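Local coordinates for protein HTH-type transcriptional regulator KdgR (Escherichia coli, PDB 1YSP) that represses genes for 2-keto-3-deoxygluconate transport and catabolism and the Entner-Doudoroff aldolase gene, this piece being the C-terminal IclR-type domain of the DNA-binding regulator, at residues A[8-13]-A[36-41]; A[138-143]-A[159-164]; A[109-114]-A[123-128]. All coordinates share one frame; numbering follows the deposited sequence.

All three interactions converge on one six-stranded antiparallel sheet. Interactions 1 and 2 bring helix 4-20 and helix 151-172 onto the same face of it, and their centres lie about 10 Å apart; M13 CG of the first meets L140 CD1 of the second at 3.6 Å, so their packing is continuous, and Q12 CG touches A164 O at 3.8 Å from helix to helix. Interaction 3 builds the hairpin at the far end of that sheet, about 8 Å from interaction 2 between centres. The two join through the sheet itself, with I142 N 2.9 Å from I125 O and V127 N 2.9 Å from L140 O, both probable hydrogen bonds. Interactions 1 and 3 do not touch: their centres are about 16 Å apart.

Interaction 1. Residues A[8-13]-A[36-41]; sequences SADIQM and YIHKID
A histidine-carboxylate hydrogen bond, H38 to D10, ties helix 4-20 to strand 33-40 at the surface of the domain. The ring N-H at H38 NE2 reaches D10 OD1 over 2.8 Å and is nearly straight, 165° at the hydrogen. It uses the anti side of the carboxylate, slightly out of the carboxylate plane, whereas the oxygen lies in the plane of the ring; the two planes are turned 58° apart. The same OD1 also takes the salt bridge from R14, one turn further along the helix, so one oxygen is gripped twice. The carboxylate may favour a protonated imidazole, though R14 on the same oxygen would offset this.

M13 comes in against another part of the ring's edge. Its SD sits 3.6 Å from H38 CD2, near the ring plane, a Met-aromatic contact made at the rim and not over a face. A bend about the CG-SD bond, chi3 72°, then carries the methyl to the strand backbone, with CE 3.8 Å from K39 CA. Nearer the helix backbone, M13 CB packs on I40 CG1 at 3.6 Å. The CD1 of I40 lies 3.8 Å from D10 OD1, so an apolar methyl lies beside the carboxylate oxygen. With an alanine in place of H38, D10 OD1 would probably depend more on R14, and a gap is likely to open beside M13 SD.

H38 also belongs to a classic beta bulge, in which I37 and H38 together face L26 of the neighbouring strand 24-30. Helix and strand run in roughly the same direction, their axes 8.9 Å apart at the closest approach, the packing of an N-terminal helix over the antiparallel sheet of an IclR-type, GAF-like domain.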
loop_
_atom_site.group_PDB
_atom_site.type_symbol
_atom_site.label_atom_id
_atom_site.label_comp_id
_atom_site.label_asym_id
_atom_site.label_seq_id
_atom_site.Cartn_x
_atom_site.Cartn_y
_atom_site.Cartn_z
ATOM N N SER A 8 -12.721 -5.736 10.299
ATOM C CA SER A 8 -11.572 -5.475 11.215
ATOM C C SER A 8 -10.810 -4.261 10.756
ATOM O O SER A 8 -10.303 -3.488 11.587
ATOM C CB SER A 8 -10.587 -6.638 11.253
ATOM O OG SER A 8 -11.114 -7.745 11.982
ATOM N N ALA A 9 -10.634 -4.157 9.435
ATOM C CA ALA A 9 -9.911 -3.030 8.855
ATOM C C ALA A 9 -10.666 -1.744 9.160
ATOM O O ALA A 9 -10.050 -0.753 9.505
ATOM C CB ALA A 9 -9.801 -3.204 7.356
ATOM N N ASP A 10 -11.995 -1.770 9.027
ATOM C CA ASP A 10 -12.804 -0.568 9.211
ATOM C C ASP A 10 -12.518 0.081 10.566
ATOM O O ASP A 10 -12.372 1.331 10.653
ATOM C CB ASP A 10 -14.308 -0.876 9.052
ATOM C CG ASP A 10 -15.180 0.322 9.425
ATOM O OD1 ASP A 10 -15.156 1.353 8.700
ATOM O OD2 ASP A 10 -15.866 0.245 10.487
ATOM N N ILE A 11 -12.450 -0.760 11.615
ATOM C CA ILE A 11 -12.153 -0.314 12.971
ATOM C C ILE A 11 -10.770 0.330 13.118
ATOM O O ILE A 11 -10.610 1.392 13.723
ATOM C CB ILE A 11 -12.308 -1.528 14.003
ATOM C CG1 ILE A 11 -13.795 -1.937 14.058
ATOM C CG2 ILE A 11 -11.759 -1.191 15.378
ATOM C CD1 ILE A 11 -14.021 -3.432 14.380
ATOM N N GLN A 12 -9.768 -0.329 12.550
ATOM C CA GLN A 12 -8.405 0.152 12.683
ATOM C C GLN A 12 -8.156 1.380 11.800
ATOM O O GLN A 12 -7.347 2.268 12.167
ATOM C CB GLN A 12 -7.411 -0.979 12.374
ATOM C CG GLN A 12 -7.532 -2.175 13.306
ATOM C CD GLN A 12 -7.296 -1.805 14.746
ATOM O OE1 GLN A 12 -6.440 -0.962 15.058
ATOM N NE2 GLN A 12 -8.063 -2.431 15.658
ATOM N N MET A 13 -8.856 1.439 10.685
ATOM C CA MET A 13 -8.765 2.618 9.775
ATOM C C MET A 13 -9.411 3.855 10.403
ATOM O O MET A 13 -8.905 4.976 10.317
ATOM C CB MET A 13 -9.394 2.295 8.440
ATOM C CG MET A 13 -8.561 1.254 7.593
ATOM S SD MET A 13 -9.496 0.610 6.195
ATOM C CE MET A 13 -9.559 2.016 5.079
ATOM N N TYR A 36 -9.279 -0.499 -4.553
ATOM C CA TYR A 36 -9.562 -0.024 -3.187
ATOM C C TYR A 36 -10.834 -0.697 -2.666
ATOM O O TYR A 36 -11.886 -0.521 -3.238
ATOM C CB TYR A 36 -9.653 1.498 -3.119
ATOM C CG TYR A 36 -8.329 2.180 -3.374
ATOM C CD1 TYR A 36 -7.190 1.815 -2.660
ATOM C CD2 TYR A 36 -8.216 3.208 -4.304
ATOM C CE1 TYR A 36 -5.975 2.435 -2.882
ATOM C CE2 TYR A 36 -6.973 3.839 -4.532
ATOM C CZ TYR A 36 -5.870 3.438 -3.824
ATOM O OH TYR A 36 -4.636 4.030 -4.031
ATOM N N ILE A 37 -10.705 -1.503 -1.619
ATOM C CA ILE A 37 -11.863 -2.186 -1.021
ATOM C C ILE A 37 -12.489 -1.455 0.200
ATOM O O ILE A 37 -13.692 -1.654 0.479
ATOM C CB ILE A 37 -11.564 -3.681 -0.732
ATOM C CG1 ILE A 37 -10.354 -3.843 0.214
ATOM C CG2 ILE A 37 -11.304 -4.424 -2.072
ATOM C CD1 ILE A 37 -10.076 -5.275 0.688
ATOM N N HIS A 38 -11.710 -0.615 0.905
ATOM C CA HIS A 38 -12.266 0.277 1.956
ATOM C C HIS A 38 -11.556 1.631 1.964
ATOM O O HIS A 38 -10.436 1.738 1.487
ATOM C CB HIS A 38 -12.212 -0.376 3.346
ATOM C CG HIS A 38 -13.175 0.217 4.344
ATOM N ND1 HIS A 38 -14.445 0.637 4.006
ATOM C CD2 HIS A 38 -13.065 0.403 5.682
ATOM C CE1 HIS A 38 -15.066 1.079 5.091
ATOM N NE2 HIS A 38 -14.249 0.951 6.123
ATOM N N LYS A 39 -12.220 2.670 2.469
ATOM C CA LYS A 39 -11.590 3.987 2.602
ATOM C C LYS A 39 -12.200 4.705 3.801
ATOM O O LYS A 39 -13.413 4.548 4.059
ATOM C CB LYS A 39 -11.868 4.813 1.326
ATOM C CG LYS A 39 -10.992 6.003 1.148
ATOM C CD LYS A 39 -11.443 6.946 -0.028
ATOM C CE LYS A 39 -10.637 8.252 -0.023
ATOM N NZ LYS A 39 -11.173 9.266 -0.968
ATOM N N ILE A 40 -11.369 5.444 4.535
ATOM C CA ILE A 40 -11.839 6.424 5.524
ATOM C C ILE A 40 -11.234 7.775 5.119
ATOM O O ILE A 40 -10.000 7.940 5.112
ATOM C CB ILE A 40 -11.447 6.074 6.965
ATOM C CG1 ILE A 40 -11.898 4.654 7.358
ATOM C CG2 ILE A 40 -11.926 7.183 7.950
ATOM C CD1 ILE A 40 -13.388 4.432 7.426
ATOM N N ASP A 41 -12.107 8.727 4.782
ATOM C CA ASP A 41 -11.694 9.995 4.163
ATOM C C ASP A 41 -11.095 11.006 5.107
ATOM O O ASP A 41 -11.442 11.050 6.288
ATOM C CB ASP A 41 -12.866 10.645 3.428
ATOM C CG ASP A 41 -12.797 10.449 1.928
ATOM O OD1 ASP A 41 -13.567 9.610 1.413
ATOM O OD2 ASP A 41 -11.964 11.125 1.266
#

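Interaction 2. Residues A[138-143]-A[159-164]; sequences AGLSIS and AMLHTA
L140 holds its CG opposite its own backbone N (chi1 178°), which sends the isobutyl group from the strand up to the helix; L161 holds its CG opposite its carbonyl carbon (chi1 -80°) and comes down to meet it. The two leucines mesh through different branches. L161 CD2 nestles against the strand, 3.8 Å from L140 CG and 3.6 Å from L140 O, while L140 CD2 slips past toward the helix backbone and lies 3.9 Å from L161 O. That same CD2 ends on A164, whose CB is 3.7 Å away. The small alanine, one turn after L161 on the helix, thus lets a leucine branch come close to the helix backbone.

The other branch of L161 serves the next strand residue pointing the same way. CD1 faces I142 CG2 at 3.5 Å, tighter than usual for two methyls, but I142 was deposited in two conformers and the closeness is doubtful. Between L140 and I142, S141 turns its side chain to the opposite face of the sheet, against H25 and A126, and offers L161 CD2 little but its carbonyl carbon.

The contact is buried and wholly apolar in its side chains. V127 of the adjacent strand also touches L161, and M160 beside it turns to L16 and T20 of helix 4-20. Strand and helix run broadly antiparallel, 143° between their directions, and the axes approach to 9.1 Å: the last strand and the C-terminal helix of an alpha/beta sandwich, with leucines interdigitating in its hydrophobic core.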
loop_
_atom_site.group_PDB
_atom_site.type_symbol
_atom_site.label_atom_id
_atom_site.label_comp_id
_atom_site.label_asym_id
_atom_site.label_seq_id
_atom_site.Cartn_x
_atom_site.Cartn_y
_atom_site.Cartn_z
ATOM N N ALA A 138 -3.812 -7.730 1.541
ATOM C CA ALA A 138 -4.225 -6.356 1.301
ATOM C C ALA A 138 -3.060 -5.455 1.672
ATOM O O ALA A 138 -2.156 -5.871 2.354
ATOM C CB ALA A 138 -5.489 -5.987 2.144
ATOM N N GLY A 139 -3.134 -4.201 1.246
ATOM C CA GLY A 139 -2.241 -3.189 1.766
ATOM C C GLY A 139 -3.105 -2.172 2.470
ATOM O O GLY A 139 -4.197 -1.848 2.022
ATOM N N LEU A 140 -2.561 -1.624 3.546
ATOM C CA LEU A 140 -3.223 -0.603 4.342
ATOM C C LEU A 140 -2.381 0.683 4.245
ATOM O O LEU A 140 -1.194 0.646 4.594
ATOM C CB LEU A 140 -3.198 -1.092 5.778
ATOM C CG LEU A 140 -3.818 -0.106 6.815
ATOM C CD1 LEU A 140 -5.300 0.064 6.492
ATOM C CD2 LEU A 140 -3.647 -0.592 8.258
ATOM N N SER A 141 -2.992 1.769 3.782
ATOM C CA SER A 141 -2.196 2.981 3.521
ATOM C C SER A 141 -2.740 4.244 4.163
ATOM O O SER A 141 -3.917 4.332 4.541
ATOM C CB SER A 141 -2.070 3.225 2.013
ATOM O OG SER A 141 -3.283 3.766 1.476
ATOM N N ILE A 142 -1.885 5.270 4.164
ATOM C CA ILE A 142 -2.179 6.618 4.609
ATOM C C ILE A 142 -1.731 7.600 3.496
ATOM O O ILE A 142 -0.676 7.423 2.913
ATOM C CB ILE A 142 -1.419 6.862 5.930
ATOM C CG1 ILE A 142 -1.582 8.282 6.486
ATOM C CG2 ILE A 142 0.080 6.455 5.801
ATOM C CD1 ILE A 142 -1.629 8.278 8.049
ATOM N N SER A 143 -2.566 8.575 3.169
ATOM C CA SER A 143 -2.223 9.602 2.171
ATOM C C SER A 143 -1.143 10.619 2.569
ATOM O O SER A 143 -0.249 10.335 3.368
ATOM C CB SER A 143 -3.444 10.434 1.860
ATOM O OG SER A 143 -3.523 11.494 2.789
ATOM N N ALA A 159 4.779 3.355 12.013
ATOM C CA ALA A 159 4.586 2.650 13.287
ATOM C C ALA A 159 3.104 2.459 13.554
ATOM O O ALA A 159 2.674 1.332 13.881
ATOM C CB ALA A 159 5.277 3.403 14.430
ATOM N N MET A 160 2.300 3.495 13.310
ATOM C CA MET A 160 0.840 3.343 13.534
ATOM C C MET A 160 0.175 2.412 12.500
ATOM O O MET A 160 -0.780 1.687 12.820
ATOM C CB MET A 160 0.118 4.680 13.491
ATOM C CG MET A 160 0.519 5.652 14.626
ATOM S SD MET A 160 -0.349 7.226 14.405
ATOM C CE MET A 160 0.663 8.044 13.210
ATOM N N LEU A 161 0.625 2.487 11.239
ATOM C CA LEU A 161 0.139 1.508 10.210
ATOM C C LEU A 161 0.437 0.059 10.646
ATOM O O LEU A 161 -0.426 -0.822 10.507
ATOM C CB LEU A 161 0.820 1.800 8.849
ATOM C CG LEU A 161 0.173 2.941 8.109
ATOM C CD1 LEU A 161 1.089 3.330 6.905
ATOM C CD2 LEU A 161 -1.226 2.581 7.613
ATOM N N HIS A 162 1.661 -0.191 11.097
ATOM C CA HIS A 162 2.076 -1.535 11.511
ATOM C C HIS A 162 1.221 -2.052 12.666
ATOM O O HIS A 162 0.758 -3.205 12.653
ATOM C CB HIS A 162 3.540 -1.565 11.885
ATOM C CG HIS A 162 4.452 -1.738 10.709
ATOM N ND1 HIS A 162 4.170 -2.605 9.666
ATOM C CD2 HIS A 162 5.660 -1.198 10.432
ATOM C CE1 HIS A 162 5.155 -2.559 8.787
ATOM N NE2 HIS A 162 6.070 -1.717 9.226
ATOM N N THR A 163 0.984 -1.208 13.651
ATOM C CA THR A 163 0.019 -1.577 14.742
ATOM C C THR A 163 -1.347 -1.956 14.217
ATOM O O THR A 163 -1.884 -3.041 14.550
ATOM C CB THR A 163 -0.092 -0.419 15.767
ATOM O OG1 THR A 163 1.227 -0.127 16.229
ATOM C CG2 THR A 163 -1.022 -0.794 16.960
ATOM N N ALA A 164 -1.924 -1.088 13.391
ATOM C CA ALA A 164 -3.237 -1.332 12.799
ATOM C C ALA A 164 -3.254 -2.634 11.989
ATOM O O ALA A 164 -4.137 -3.512 12.188
ATOM C CB ALA A 164 -3.635 -0.140 11.894
#

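Interaction 3. Residues A[109-114]-A[123-128]; sequences QGYGED and RCIAVP
The beta hairpin of strands 112-115 and 123-130 is closed by E113 and R123 in its side chains and by four hydrogen bonds in its backbone. G112 and A126 form one hydrogen-bonded pair, A126 N to G112 O 2.8 Å with its reciprocal from G112 N. D114 and C124 form another, D114 N to C124 O 2.9 Å and again one bond back. E113 and I125 are the non-hydrogen-bonded pair between them.

E113 reaches diagonally across the hairpin to R123, two residues from its own pair I125. Its OE2 lies 2.6 Å from R123 NH1, at the edge of the guanidinium and near its plane; the salt bridge is sound in charge but its hydrogen bond is weak, bent to 130°. The arginine gets there by a kink at chi3 (-76°), its CG passing 3.1 Å from D114 O. The side chain of R123 also touches F144 and F149. D114 points to the other face with C124, and its OD1 is held by the backbone N of E117.

At the opposite end the strand follows helix 96-109 after the two residues G110 and Y111. G110 takes a positive phi as the helix ends, and Q109 NE2 then bonds to Y111 O at 2.8 Å while lying over one face of the Y111 ring. That ring's CD1 rests obliquely on I125 CG2, 3.9 Å away, and Y111 CB sits 3.2 Å from A126 O. V127 and I125 face helix 151-172, whereas C124 and A126 face helix 62-69: an antiparallel beta hairpin entered from helix 96-109, at the edge of a central sheet with helices on both faces.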
loop_
_atom_site.group_PDB
_atom_site.type_symbol
_atom_site.label_atom_id
_atom_site.label_comp_id
_atom_site.label_asym_id
_atom_site.label_seq_id
_atom_site.Cartn_x
_atom_site.Cartn_y
_atom_site.Cartn_z
ATOM N N GLN A 109 12.412 -2.807 4.351
ATOM C CA GLN A 109 12.022 -1.749 5.305
ATOM C C GLN A 109 10.655 -1.961 5.953
ATOM O O GLN A 109 10.358 -1.317 6.954
ATOM C CB GLN A 109 12.114 -0.365 4.656
ATOM C CG GLN A 109 11.015 -0.130 3.585
ATOM C CD GLN A 109 11.309 1.095 2.722
ATOM O OE1 GLN A 109 12.373 1.701 2.831
ATOM N NE2 GLN A 109 10.368 1.470 1.879
ATOM N N GLY A 110 9.831 -2.849 5.383
ATOM C CA GLY A 110 8.517 -3.181 5.924
ATOM C C GLY A 110 7.362 -2.279 5.529
ATOM O O GLY A 110 6.253 -2.411 6.062
ATOM N N TYR A 111 7.588 -1.378 4.557
ATOM C CA TYR A 111 6.528 -0.514 4.049
ATOM C C TYR A 111 6.873 -0.097 2.620
ATOM O O TYR A 111 8.046 -0.141 2.210
ATOM C CB TYR A 111 6.329 0.770 4.895
ATOM C CG TYR A 111 7.527 1.708 4.886
ATOM C CD1 TYR A 111 7.651 2.768 3.941
ATOM C CD2 TYR A 111 8.488 1.581 5.847
ATOM C CE1 TYR A 111 8.791 3.636 3.998
ATOM C CE2 TYR A 111 9.591 2.425 5.923
ATOM C CZ TYR A 111 9.723 3.446 5.012
ATOM O OH TYR A 111 10.848 4.224 5.138
ATOM N N GLY A 112 5.846 0.321 1.890
ATOM C CA GLY A 112 6.000 0.757 0.487
ATOM C C GLY A 112 5.520 2.181 0.419
ATOM O O GLY A 112 4.777 2.653 1.297
ATOM N N GLU A 113 5.963 2.901 -0.606
ATOM C CA GLU A 113 5.550 4.293 -0.723
ATOM C C GLU A 113 5.176 4.624 -2.134
ATOM O O GLU A 113 5.596 3.925 -3.095
ATOM C CB GLU A 113 6.678 5.245 -0.318
ATOM C CG GLU A 113 7.005 5.413 1.134
ATOM C CD GLU A 113 8.139 6.470 1.309
ATOM O OE1 GLU A 113 9.348 6.096 1.388
ATOM O OE2 GLU A 113 7.812 7.674 1.353
ATOM N N ASP A 114 4.399 5.696 -2.280
ATOM C CA ASP A 114 4.149 6.351 -3.540
ATOM C C ASP A 114 4.568 7.781 -3.264
ATOM O O ASP A 114 3.839 8.505 -2.604
ATOM C CB ASP A 114 2.650 6.301 -3.891
ATOM C CG ASP A 114 2.241 7.354 -4.951
ATOM O OD1 ASP A 114 3.107 7.952 -5.651
ATOM O OD2 ASP A 114 1.053 7.595 -5.106
ATOM N N ARG A 123 1.389 11.967 -1.790
ATOM C CA ARG A 123 2.277 10.936 -1.286
ATOM C C ARG A 123 1.477 9.957 -0.433
ATOM O O ARG A 123 0.540 10.368 0.253
ATOM C CB ARG A 123 3.444 11.513 -0.510
ATOM C CG ARG A 123 4.468 10.438 -0.228
ATOM C CD ARG A 123 5.465 10.723 0.857
ATOM N NE ARG A 123 6.523 11.639 0.507
ATOM C CZ ARG A 123 7.821 11.419 0.715
ATOM N NH1 ARG A 123 8.265 10.264 1.212
ATOM N NH2 ARG A 123 8.692 12.367 0.412
ATOM N N CYS A 124 1.837 8.678 -0.512
ATOM C CA CYS A 124 1.158 7.620 0.257
ATOM C C CYS A 124 2.197 6.695 0.853
ATOM O O CYS A 124 3.324 6.548 0.312
ATOM C CB CYS A 124 0.169 6.849 -0.643
ATOM S SG CYS A 124 -1.287 7.841 -1.106
ATOM N N ILE A 125 1.874 6.118 2.015
ATOM C CA ILE A 125 2.746 5.167 2.665
ATOM C C ILE A 125 1.853 3.938 2.985
ATOM O O ILE A 125 0.697 4.144 3.376
ATOM C CB ILE A 125 3.347 5.658 4.015
ATOM C CG1 ILE A 125 4.078 7.028 3.870
ATOM C CG2 ILE A 125 4.201 4.533 4.664
ATOM C CD1 ILE A 125 4.271 7.719 5.226
ATOM N N ALA A 126 2.366 2.714 2.790
ATOM C CA ALA A 126 1.486 1.529 3.039
ATOM C C ALA A 126 2.245 0.405 3.651
ATOM O O ALA A 126 3.475 0.327 3.489
ATOM C CB ALA A 126 0.831 1.059 1.743
ATOM N N VAL A 127 1.496 -0.502 4.326
ATOM C CA VAL A 127 2.057 -1.648 4.972
ATOM C C VAL A 127 1.244 -2.883 4.611
ATOM O O VAL A 127 0.079 -2.765 4.284
ATOM C CB VAL A 127 2.133 -1.534 6.553
ATOM C CG1 VAL A 127 3.148 -0.394 6.991
ATOM C CG2 VAL A 127 0.747 -1.394 7.155
ATOM N N PRO A 128 1.897 -4.062 4.635
ATOM C CA PRO A 128 1.187 -5.310 4.293
ATOM C C PRO A 128 0.194 -5.798 5.375
ATOM O O PRO A 128 0.508 -5.706 6.573
ATOM C CB PRO A 128 2.333 -6.297 4.122
ATOM C CG PRO A 128 3.419 -5.791 5.098
ATOM C CD PRO A 128 3.336 -4.283 4.912
#